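Local coordinates for protein aminopeptidase C (Lactobacillus rhamnosus, PDB 4K7C) that probably removes residues from the N-termini of peptides as a cysteine aminopeptidase of the papain-like peptidase C1 family, at residues K179-D183 / M207-D211. Residues are numbered along the deposited sequence; the frame is centred on the assembly and turned at random.
Sequences KLRKD and MLAED
Met207, a selenomethionine (a labelling substitution for methionine), lies over CB and the carboxylate of Asp183, the two side chains running alongside but pointing opposite ways, with SE of Met207 3.7 Å from CB of Asp183. This joins two antiparallel helices, 170-192 and 197-219, of an α-helical hairpin whose local axes stay 11.3 Å apart. Lys179 suits the task: CG is anti to the backbone N (chi1 177°), and bends at chi2 and chi4 bring NZ among three carboxylates. NZ makes salt bridges to OD2 of Asp183 at 2.8 Å, one turn along its own helix, to OE1 of Glu210 at 2.9 Å and to OD1 of Asp211 at 3.0 Å, and a weak bond to O of Met207. It meets Asp183 at the syn lone pair but Glu210 on the anti side, 26° out of the carboxylate plane. A water donates to both Asp183 OD1 and Glu210 OE1, and Tyr112 of helix 96-117 binds Asp211 OD2. A methionine in place of Lys179 would probably leave three clustered acids without their shared cation, their like charges unscreened. The ammonium probably stays protonated and offsets part of the acids' mutual repulsion.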
loop_
_atom_site.group_PDB
_atom_site.type_symbol
_atom_site.label_atom_id
_atom_site.label_comp_id
_atom_site.label_asym_id
_atom_site.label_seq_id
_atom_site.Cartn_x
_atom_site.Cartn_y
_atom_site.Cartn_z
ATOM N N LYS A 179 -16.441 -19.425 -28.938
ATOM C CA LYS A 179 -17.816 -19.813 -29.363
ATOM C C LYS A 179 -18.015 -19.532 -30.888
ATOM O O LYS A 179 -18.506 -20.407 -31.654
ATOM C CB LYS A 179 -18.868 -19.061 -28.521
ATOM C CG LYS A 179 -20.316 -19.318 -28.924
ATOM C CD LYS A 179 -20.732 -20.763 -28.854
ATOM C CE LYS A 179 -22.244 -20.959 -28.785
ATOM N NZ LYS A 179 -22.927 -20.261 -29.829
ATOM N N LEU A 180 -17.651 -18.344 -31.335
ATOM C CA LEU A 180 -17.850 -17.953 -32.709
ATOM C C LEU A 180 -17.033 -18.791 -33.641
ATOM O O LEU A 180 -17.555 -19.278 -34.677
ATOM C CB LEU A 180 -17.563 -16.501 -32.946
ATOM C CG LEU A 180 -18.411 -15.493 -32.213
ATOM C CD1 LEU A 180 -17.861 -14.097 -32.412
ATOM C CD2 LEU A 180 -19.904 -15.617 -32.630
ATOM N N ARG A 181 -15.802 -19.087 -33.235
ATOM C CA ARG A 181 -14.960 -19.998 -34.063
ATOM C C ARG A 181 -15.501 -21.426 -34.187
ATOM O O ARG A 181 -15.498 -22.045 -35.272
ATOM C CB ARG A 181 -13.503 -19.972 -33.526
ATOM C CG ARG A 181 -12.742 -18.726 -33.818
ATOM C CD ARG A 181 -11.364 -18.803 -33.169
ATOM N NE ARG A 181 -10.628 -17.567 -33.394
ATOM C CZ ARG A 181 -10.047 -16.797 -32.483
ATOM N NH1 ARG A 181 -10.101 -17.062 -31.170
ATOM N NH2 ARG A 181 -9.334 -15.781 -32.935
ATOM N N LYS A 182 -16.007 -21.980 -33.115
ATOM C CA LYS A 182 -16.595 -23.273 -33.073
ATOM C C LYS A 182 -17.804 -23.283 -33.991
ATOM O O LYS A 182 -18.025 -24.235 -34.729
ATOM C CB LYS A 182 -17.061 -23.617 -31.678
ATOM C CG LYS A 182 -17.824 -24.914 -31.623
ATOM C CD LYS A 182 -18.247 -25.268 -30.223
ATOM C CE LYS A 182 -18.800 -26.703 -30.209
ATOM N NZ LYS A 182 -20.173 -26.603 -30.620
ATOM N N ASP A 183 -18.613 -22.255 -33.853
ATOM C CA ASP A 183 -19.796 -22.114 -34.739
ATOM C C ASP A 183 -19.415 -21.918 -36.233
ATOM O O ASP A 183 -20.154 -22.370 -37.144
ATOM C CB ASP A 183 -20.666 -20.970 -34.252
ATOM C CG ASP A 183 -21.408 -21.275 -32.980
ATOM O OD1 ASP A 183 -21.561 -22.471 -32.593
ATOM O OD2 ASP A 183 -21.881 -20.272 -32.373
HETATM N N MSE A 207 -27.452 -20.717 -32.408
HETATM C CA MSE A 207 -26.090 -20.152 -32.067
HETATM C C MSE A 207 -26.255 -18.800 -31.401
HETATM O O MSE A 207 -25.659 -18.534 -30.334
HETATM C CB MSE A 207 -25.214 -19.971 -33.275
HETATM C CG MSE A 207 -24.877 -21.332 -33.863
HETATM SE SE MSE A 207 -24.107 -21.025 -35.656
HETATM C CE MSE A 207 -23.957 -22.948 -35.889
ATOM N N LEU A 208 -27.111 -17.982 -31.961
ATOM C CA LEU A 208 -27.415 -16.645 -31.437
ATOM C C LEU A 208 -28.088 -16.703 -30.094
ATOM O O LEU A 208 -27.789 -15.845 -29.257
ATOM C CB LEU A 208 -28.192 -15.781 -32.419
ATOM C CG LEU A 208 -27.377 -15.324 -33.640
ATOM C CD1 LEU A 208 -28.259 -14.648 -34.622
ATOM C CD2 LEU A 208 -26.287 -14.381 -33.287
ATOM N N ALA A 209 -28.976 -17.683 -29.853
ATOM C CA ALA A 209 -29.645 -17.831 -28.551
ATOM C C ALA A 209 -28.590 -18.049 -27.467
ATOM O O ALA A 209 -28.670 -17.505 -26.427
ATOM C CB ALA A 209 -30.644 -18.973 -28.483
ATOM N N GLU A 210 -27.629 -18.889 -27.758
ATOM C CA GLU A 210 -26.498 -19.132 -26.853
ATOM C C GLU A 210 -25.665 -17.887 -26.668
ATOM O O GLU A 210 -25.315 -17.603 -25.534
ATOM C CB GLU A 210 -25.645 -20.259 -27.437
ATOM C CG GLU A 210 -26.372 -21.592 -27.485
ATOM C CD GLU A 210 -25.810 -22.612 -28.467
ATOM O OE1 GLU A 210 -25.051 -22.189 -29.386
ATOM O OE2 GLU A 210 -26.078 -23.803 -28.254
ATOM N N ASP A 211 -25.289 -17.190 -27.732
ATOM C CA ASP A 211 -24.566 -15.947 -27.601
ATOM C C ASP A 211 -25.311 -14.903 -26.748
ATOM O O ASP A 211 -24.685 -14.181 -25.948
ATOM C CB ASP A 211 -24.222 -15.357 -28.979
ATOM C CG ASP A 211 -23.467 -16.340 -29.874
ATOM O OD1 ASP A 211 -22.936 -17.322 -29.288
ATOM O OD2 ASP A 211 -23.460 -16.118 -31.163
HETATM O O HOH W 1 -23.161 -23.557 -30.885
#